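Local coordinates for mandelate racemase/muconate lactonizing enzyme family protein (Roseovarius sp. TM1035, PDB 3T9P) that is a putative member of the mandelate racemase/muconate lactonizing enzyme branch of the enolase superfamily, probably an isomerase or related enzyme whose substrate is not established, at residues Q52-Y56 against V281-G285; G120-A124 against V363-W369. One frame throughout, in Å; residues are numbered along the deposited sequence.

Contact 1: Q52-Y56 against V281-G285; sequences QVSTY and VMYMG. With FMT (formic acid), chain E.
Met282 and Ser54 meet where the loop that follows strand 48-52 of the N-terminal domain lies against the short helix 281-284 of the C-terminal barrel domain. The apolar part of the contact belongs to Met282. Its CB sits 3.6 Å from Ser54 CA and also touches Ser54 CB. The thioether is bent at its second torsion (chi2 25°), which turns it back along the loop toward Gln52, whose side chain it crosses at about a right angle. The methyl CE ends 3.7 Å from Gln52 O and 4.1 Å from Gln52 NE2. On the barrel side, Val314 and Cys317 of helix 313-322 pack on the same methionine. Ser54 OG, anti to the backbone N (chi1 179°), approaches the Tyr283 ring obliquely, 3.2 Å from CE1, a plain contact with ring carbon.

The Gln52 amide finds its partners within the loop and beyond the two segments. NE2 donates to Val53 O over 3.2 Å, close to the plane of its own amide, and also bonds Ser312 OG; OE1 accepts from Leu313 N. Bonds at both ends of the amide should hold its rotation, with Met282 CE lying alongside.

Tyr283 OH has two polar partners here, a water and a formic acid. The water, 2.8 Å from Thr55 OG1, donates to this hydroxyl, which itself donates to O2 of the formic acid at 2.6 Å, near the plane of the ring. Asn310 ND2 is a second partner of Thr55 OG1.

The chemistry is thus divided: direct contact is van der Waals, mainly through Met282, while the polar link between these segments runs through one water. Lys94 of the second subunit also hydrogen-bonds the formic acid, probably carried over from crystallisation, which places this end of the contact at the subunit boundary.

Contact 2: G120-A124 against V363-W369; sequences GKPVA and VTDAPGW
Pro122 and Gly368 form a single beta bridge that ties the turn between helices 98-119 and 123-126 to the loop following strand 360-363. Two backbone hydrogen bonds make it: Gly368 N to Lys121 O, 2.9 Å, and Val123 N to Gly368 O, 3.0 Å. Pro122, at the N-cap of helix 123-126, lays its ring beside the carbonyls of the loop, with CG 3.6 Å from Thr364 O. Two residues on, Ala124 CB touches Val363 CG1.

Val123 carries the side-chain contact with Trp369. Its CB meets the rim of the indole at CZ3, 3.6 Å away. From there a chi1 of 171° carries CG1 away from the backbone N, out along CZ3 and CH2, while CG2 turns in over the ring and also touches the carbonyl group of Gly368. Beyond the segments, Thr109 O accepts from NE1 and the His320 ring packs edge-to-face with the indole. Replacing Trp369 by an alanine would probably open a gap beside Val123, leaving both its methyls without their aromatic partner and Thr109 O without the indole N-H. In the native pair, Val123 CG2 stands over the six-membered ring of Trp369 in a CH-pi contact, 3.7 Å from its centroid and 10° off the normal.

Contacts 1 and 2 lie with centres about 20 Å apart and do not touch, their nearest atoms being about 6 Å apart. Along the chain their segments alternate: 52-56, 120-124, 281-285, then 363-369. In each, a segment of the N-terminal domain meets one of the C-terminal barrel domain, so both lie on the interface between the two, as in the enolase superfamily, where the N-terminal domain caps the barrel. Helices 98-119 and 313-322 pass by both sites. Thr109, on helix 98-119, serves both contacts, its side chain bonding Gln52 N in contact 1, while Cys317 touches both Met282 and Trp369. Contact 1 is buried and borders the second subunit; contact 2 lies farther out.

Contact 1: Q52-Y56 against V281-G285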
ATOM      1  N   GLN A  52     -14.671 -13.211  -1.417  1.00 16.04           N
ATOM      2  CA  GLN A  52     -13.641 -13.186  -2.427  1.00 15.42           C
ATOM      3  C   GLN A  52     -12.630 -12.076  -2.151  1.00 15.62           C
ATOM      4  O   GLN A  52     -13.003 -11.003  -1.748  1.00 14.04           O
ATOM      5  CB  GLN A  52     -14.284 -12.996  -3.824  1.00 15.30           C
ATOM      6  CG  GLN A  52     -13.394 -13.114  -5.028  1.00 11.85           C
ATOM      7  CD  GLN A  52     -13.959 -12.452  -6.281  1.00 16.70           C
ATOM      8  OE1 GLN A  52     -14.833 -12.948  -6.913  1.00 14.78           O
ATOM      9  NE2 GLN A  52     -13.396 -11.354  -6.631  1.00 15.17           N
ATOM     10  N   VAL A  53     -11.374 -12.398  -2.364  1.00 13.49           N
ATOM     11  CA  VAL A  53     -10.286 -11.442  -2.344  1.00 14.62           C
ATOM     12  C   VAL A  53     -10.347 -10.668  -3.675  1.00 13.23           C
ATOM     13  O   VAL A  53     -11.043 -11.049  -4.550  1.00 12.32           O
ATOM     14  CB  VAL A  53      -8.884 -12.063  -2.074  1.00 12.42           C
ATOM     15  CG1 VAL A  53      -8.866 -12.929  -0.792  1.00 14.34           C
ATOM     16  CG2 VAL A  53      -8.394 -12.799  -3.235  1.00 14.61           C
ATOM     17  N   SER A  54      -9.638  -9.567  -3.762  1.00 12.45           N
ATOM     18  CA  SER A  54      -9.583  -8.816  -4.983  1.00 12.84           C
ATOM     19  C   SER A  54      -9.054  -9.719  -6.120  1.00 12.67           C
ATOM     20  O   SER A  54      -8.253 -10.558  -5.918  1.00 12.13           O
ATOM     21  CB  SER A  54      -8.635  -7.630  -4.860  1.00 11.07           C
ATOM     22  OG  SER A  54      -8.570  -6.928  -6.037  1.00 14.75           O
ATOM     23  N   THR A  55      -9.586  -9.521  -7.297  1.00 12.49           N
ATOM     24  CA  THR A  55      -9.040 -10.184  -8.457  1.00 15.20           C
ATOM     25  C   THR A  55      -7.606  -9.641  -8.764  1.00 14.59           C
ATOM     26  O   THR A  55      -7.216  -8.611  -8.293  1.00 14.10           O
ATOM     27  CB  THR A  55      -9.913  -9.992  -9.692  1.00 16.77           C
ATOM     28  OG1 THR A  55     -10.241  -8.615  -9.843  1.00 14.53           O
ATOM     29  CG2 THR A  55     -11.169 -10.834  -9.628  1.00 14.09           C
ATOM     30  N   TYR A  56      -6.862 -10.446  -9.493  1.00 13.96           N
ATOM     31  CA  TYR A  56      -5.538 -10.169 -10.007  1.00 12.94           C
ATOM     32  C   TYR A  56      -4.413 -10.469  -9.004  1.00 14.23           C
ATOM     33  O   TYR A  56      -4.387  -9.940  -7.935  1.00 15.00           O
ATOM     34  CB  TYR A  56      -5.418  -8.798 -10.645  1.00 14.37           C
ATOM     35  CG  TYR A  56      -6.439  -8.519 -11.728  1.00 14.00           C
ATOM     36  CD1 TYR A  56      -6.431  -9.240 -12.915  1.00 20.84           C
ATOM     37  CD2 TYR A  56      -7.420  -7.565 -11.553  1.00 16.86           C
ATOM     38  CE1 TYR A  56      -7.346  -9.002 -13.896  1.00 21.96           C
ATOM     39  CE2 TYR A  56      -8.348  -7.315 -12.528  1.00 17.42           C
ATOM     40  CZ  TYR A  56      -8.326  -8.047 -13.690  1.00 21.87           C
ATOM     41  OH  TYR A  56      -9.211  -7.821 -14.645  1.00 25.32           O
ATOM     42  N   VAL A 281     -14.812  -1.966  -4.154  1.00 12.53           N
ATOM     43  CA  VAL A 281     -15.057  -2.725  -2.885  1.00 13.03           C
ATOM     44  C   VAL A 281     -13.811  -3.622  -2.536  1.00 12.27           C
ATOM     45  O   VAL A 281     -13.346  -3.764  -1.357  1.00 11.61           O
ATOM     46  CB  VAL A 281     -16.399  -3.522  -2.999  1.00 11.79           C
ATOM     47  CG1 VAL A 281     -16.543  -4.538  -1.790  1.00 14.14           C
ATOM     48  CG2 VAL A 281     -17.498  -2.583  -2.978  1.00 12.29           C
ATOM     49  N   MET A 282     -13.313  -4.289  -3.560  1.00 11.18           N
ATOM     50  CA  MET A 282     -12.284  -5.353  -3.366  1.00 12.89           C
ATOM     51  C   MET A 282     -10.917  -4.682  -3.157  1.00 11.61           C
ATOM     52  O   MET A 282     -10.153  -5.196  -2.383  1.00 14.29           O
ATOM     53  CB  MET A 282     -12.135  -6.265  -4.630  1.00 10.63           C
ATOM     54  CG  MET A 282     -13.140  -7.350  -4.734  1.00 13.70           C
ATOM     55  SD  MET A 282     -14.780  -7.225  -3.923  1.00 14.67           S
ATOM     56  CE  MET A 282     -15.233  -8.990  -3.890  1.00 13.51           C
ATOM     57  N   TYR A 283     -10.584  -3.559  -3.830  1.00 10.01           N
ATOM     58  CA  TYR A 283      -9.302  -2.905  -3.523  1.00  9.02           C
ATOM     59  C   TYR A 283      -9.331  -2.188  -2.172  1.00  9.05           C
ATOM     60  O   TYR A 283      -8.281  -1.851  -1.584  1.00  9.93           O
ATOM     61  CB  TYR A 283      -8.950  -1.860  -4.611  1.00  7.20           C
ATOM     62  CG  TYR A 283      -8.737  -2.402  -5.976  1.00 11.65           C
ATOM     63  CD1 TYR A 283      -8.123  -3.634  -6.169  1.00 15.24           C
ATOM     64  CD2 TYR A 283      -9.069  -1.620  -7.118  1.00 10.65           C
ATOM     65  CE1 TYR A 283      -7.862  -4.141  -7.493  1.00 14.54           C
ATOM     66  CE2 TYR A 283      -8.802  -2.064  -8.405  1.00 12.02           C
ATOM     67  CZ  TYR A 283      -8.199  -3.335  -8.576  1.00 19.20           C
ATOM     68  OH  TYR A 283      -7.957  -3.765  -9.834  1.00 16.08           O
ATOM     69  N   MET A 284     -10.526  -1.848  -1.732  1.00 11.21           N
ATOM     70  CA  MET A 284     -10.679  -1.062  -0.471  1.00 12.58           C
ATOM     71  C   MET A 284     -10.488  -1.942   0.793  1.00 12.85           C
ATOM     72  O   MET A 284     -10.227  -1.423   1.899  1.00 12.80           O
ATOM     73  CB  MET A 284     -12.157  -0.622  -0.351  1.00 11.78           C
ATOM     74  CG  MET A 284     -12.366   0.775  -0.959  1.00 14.25           C
ATOM     75  SD  MET A 284     -11.245   2.069  -0.354  1.00 18.23           S
ATOM     76  CE  MET A 284     -11.452   1.956   1.400  1.00 16.63           C
ATOM     77  N   GLY A 285     -10.703  -3.256   0.662  1.00 11.83           N
ATOM     78  CA  GLY A 285     -10.700  -4.076   1.883  1.00 11.57           C
ATOM     79  C   GLY A 285     -12.082  -4.542   2.315  1.00 15.27           C
ATOM     80  O   GLY A 285     -12.230  -5.058   3.422  1.00 14.95           O
TER
HETATM   81  C   FMT E 391      -9.460  -3.223 -12.748  1.00 28.09           C
HETATM   82  O1  FMT E 391      -8.821  -3.436 -13.840  1.00 29.41           O
HETATM   83  O2  FMT E 391      -9.064  -2.473 -11.843  1.00 22.66           O
HETATM   84  O   HOH W   1     -10.430  -5.784 -10.028  1.00 15.49           O

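Contact 2: G120-A124 against V363-W369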
ATOM      1  N   GLY A 120     -31.231 -15.052   6.803  1.00 24.22           N
ATOM      2  CA  GLY A 120     -32.155 -15.156   5.691  1.00 24.51           C
ATOM      3  C   GLY A 120     -32.331 -13.853   4.864  1.00 25.45           C
ATOM      4  O   GLY A 120     -33.401 -13.646   4.258  1.00 23.95           O
ATOM      5  N   LYS A 121     -31.303 -12.996   4.818  1.00 20.22           N
ATOM      6  CA  LYS A 121     -31.446 -11.663   4.238  1.00 21.55           C
ATOM      7  C   LYS A 121     -30.326 -11.439   3.190  1.00 20.79           C
ATOM      8  O   LYS A 121     -29.173 -11.836   3.443  1.00 19.38           O
ATOM      9  CB  LYS A 121     -31.276 -10.623   5.337  1.00 22.61           C
ATOM     10  CG  LYS A 121     -32.609 -10.443   6.231  1.00 26.80           C
ATOM     11  CD  LYS A 121     -32.320  -9.605   7.494  1.00 31.66           C
ATOM     12  CE  LYS A 121     -33.559  -9.581   8.428  1.00 34.92           C
ATOM     13  NZ  LYS A 121     -32.897  -9.270   9.719  1.00 42.48           N
ATOM     14  N   PRO A 122     -30.642 -10.802   2.033  1.00 21.45           N
ATOM     15  CA  PRO A 122     -29.537 -10.266   1.148  1.00 20.11           C
ATOM     16  C   PRO A 122     -28.648  -9.219   1.876  1.00 19.67           C
ATOM     17  O   PRO A 122     -29.127  -8.481   2.762  1.00 18.66           O
ATOM     18  CB  PRO A 122     -30.277  -9.503   0.032  1.00 18.93           C
ATOM     19  CG  PRO A 122     -31.764  -9.858   0.185  1.00 22.29           C
ATOM     20  CD  PRO A 122     -31.999 -10.354   1.604  1.00 20.07           C
ATOM     21  N   VAL A 123     -27.377  -9.145   1.488  1.00 18.18           N
ATOM     22  CA  VAL A 123     -26.451  -8.227   2.190  1.00 17.43           C
ATOM     23  C   VAL A 123     -26.984  -6.830   2.096  1.00 16.84           C
ATOM     24  O   VAL A 123     -26.944  -6.042   3.107  1.00 18.37           O
ATOM     25  CB  VAL A 123     -25.032  -8.281   1.584  1.00 17.12           C
ATOM     26  CG1 VAL A 123     -24.186  -7.157   2.182  1.00 15.95           C
ATOM     27  CG2 VAL A 123     -24.427  -9.655   1.945  1.00 12.96           C
ATOM     28  N   ALA A 124     -27.589  -6.522   0.968  1.00 17.85           N
ATOM     29  CA  ALA A 124     -28.204  -5.153   0.759  1.00 19.47           C
ATOM     30  C   ALA A 124     -29.180  -4.815   1.907  1.00 21.32           C
ATOM     31  O   ALA A 124     -29.238  -3.665   2.368  1.00 21.99           O
ATOM     32  CB  ALA A 124     -28.956  -5.075  -0.577  1.00 18.63           C
ATOM     33  N   VAL A 363     -30.533  -7.145  -7.756  1.00 21.06           N
ATOM     34  CA  VAL A 363     -30.242  -7.814  -6.474  1.00 20.00           C
ATOM     35  C   VAL A 363     -31.540  -8.563  -6.074  1.00 20.49           C
ATOM     36  O   VAL A 363     -32.575  -7.900  -5.856  1.00 19.60           O
ATOM     37  CB  VAL A 363     -29.788  -6.805  -5.431  1.00 20.01           C
ATOM     38  CG1 VAL A 363     -29.696  -7.403  -4.012  1.00 18.00           C
ATOM     39  CG2 VAL A 363     -28.392  -6.158  -5.879  1.00 17.56           C
ATOM     40  N   THR A 364     -31.457  -9.908  -6.042  1.00 21.89           N
ATOM     41  CA  THR A 364     -32.590 -10.800  -5.690  1.00 23.53           C
ATOM     42  C   THR A 364     -32.792 -10.842  -4.156  1.00 24.83           C
ATOM     43  O   THR A 364     -31.998 -10.244  -3.376  1.00 22.99           O
ATOM     44  CB  THR A 364     -32.358 -12.266  -6.196  1.00 24.08           C
ATOM     45  OG1 THR A 364     -31.396 -12.932  -5.366  1.00 25.55           O
ATOM     46  CG2 THR A 364     -31.991 -12.384  -7.778  1.00 22.40           C
ATOM     47  N   ASP A 365     -33.825 -11.575  -3.706  1.00 25.62           N
ATOM     48  CA  ASP A 365     -34.045 -11.866  -2.292  1.00 26.99           C
ATOM     49  C   ASP A 365     -33.194 -12.954  -1.715  1.00 24.96           C
ATOM     50  O   ASP A 365     -33.404 -13.259  -0.520  1.00 23.84           O
ATOM     51  CB  ASP A 365     -35.449 -12.501  -2.048  1.00 30.81           C
ATOM     52  CG  ASP A 365     -36.483 -11.506  -2.021  1.00 39.09           C
ATOM     53  OD1 ASP A 365     -36.071 -10.296  -1.946  1.00 48.34           O
ATOM     54  OD2 ASP A 365     -37.675 -11.912  -2.120  1.00 51.18           O
ATOM     55  N   ALA A 366     -32.382 -13.613  -2.546  1.00 23.89           N
ATOM     56  CA  ALA A 366     -31.504 -14.734  -2.103  1.00 24.12           C
ATOM     57  C   ALA A 366     -30.622 -14.262  -0.907  1.00 23.13           C
ATOM     58  O   ALA A 366     -30.124 -13.153  -0.940  1.00 25.53           O
ATOM     59  CB  ALA A 366     -30.646 -15.288  -3.285  1.00 23.50           C
ATOM     60  N   PRO A 367     -30.452 -15.070   0.129  1.00 20.89           N
ATOM     61  CA  PRO A 367     -29.656 -14.567   1.306  1.00 22.10           C
ATOM     62  C   PRO A 367     -28.175 -14.341   0.978  1.00 19.76           C
ATOM     63  O   PRO A 367     -27.691 -15.008   0.049  1.00 19.33           O
ATOM     64  CB  PRO A 367     -29.700 -15.702   2.339  1.00 21.80           C
ATOM     65  CG  PRO A 367     -30.890 -16.585   1.947  1.00 25.61           C
ATOM     66  CD  PRO A 367     -31.108 -16.371   0.369  1.00 22.95           C
ATOM     67  N   GLY A 368     -27.499 -13.493   1.787  1.00 18.83           N
ATOM     68  CA  GLY A 368     -26.080 -13.114   1.554  1.00 18.60           C
ATOM     69  C   GLY A 368     -25.951 -12.440   0.196  1.00 16.29           C
ATOM     70  O   GLY A 368     -26.760 -11.593  -0.133  1.00 18.72           O
ATOM     71  N   TRP A 369     -24.929 -12.809  -0.605  1.00 17.88           N
ATOM     72  CA  TRP A 369     -24.661 -12.181  -1.858  1.00 15.21           C
ATOM     73  C   TRP A 369     -25.602 -12.674  -2.892  1.00 18.57           C
ATOM     74  O   TRP A 369     -25.724 -12.033  -4.000  1.00 18.80           O
ATOM     75  CB  TRP A 369     -23.250 -12.450  -2.381  1.00 14.97           C
ATOM     76  CG  TRP A 369     -22.190 -11.884  -1.454  1.00 15.73           C
ATOM     77  CD1 TRP A 369     -21.194 -12.585  -0.804  1.00 14.45           C
ATOM     78  CD2 TRP A 369     -22.062 -10.536  -1.067  1.00 10.50           C
ATOM     79  NE1 TRP A 369     -20.448 -11.705   0.014  1.00 16.94           N
ATOM     80  CE2 TRP A 369     -20.959 -10.451  -0.138  1.00 14.39           C
ATOM     81  CE3 TRP A 369     -22.732  -9.376  -1.407  1.00 17.45           C
ATOM     82  CZ2 TRP A 369     -20.552  -9.262   0.442  1.00 14.71           C
ATOM     83  CZ3 TRP A 369     -22.314  -8.133  -0.797  1.00 14.82           C
ATOM     84  CH2 TRP A 369     -21.213  -8.117   0.109  1.00 13.87           C
TER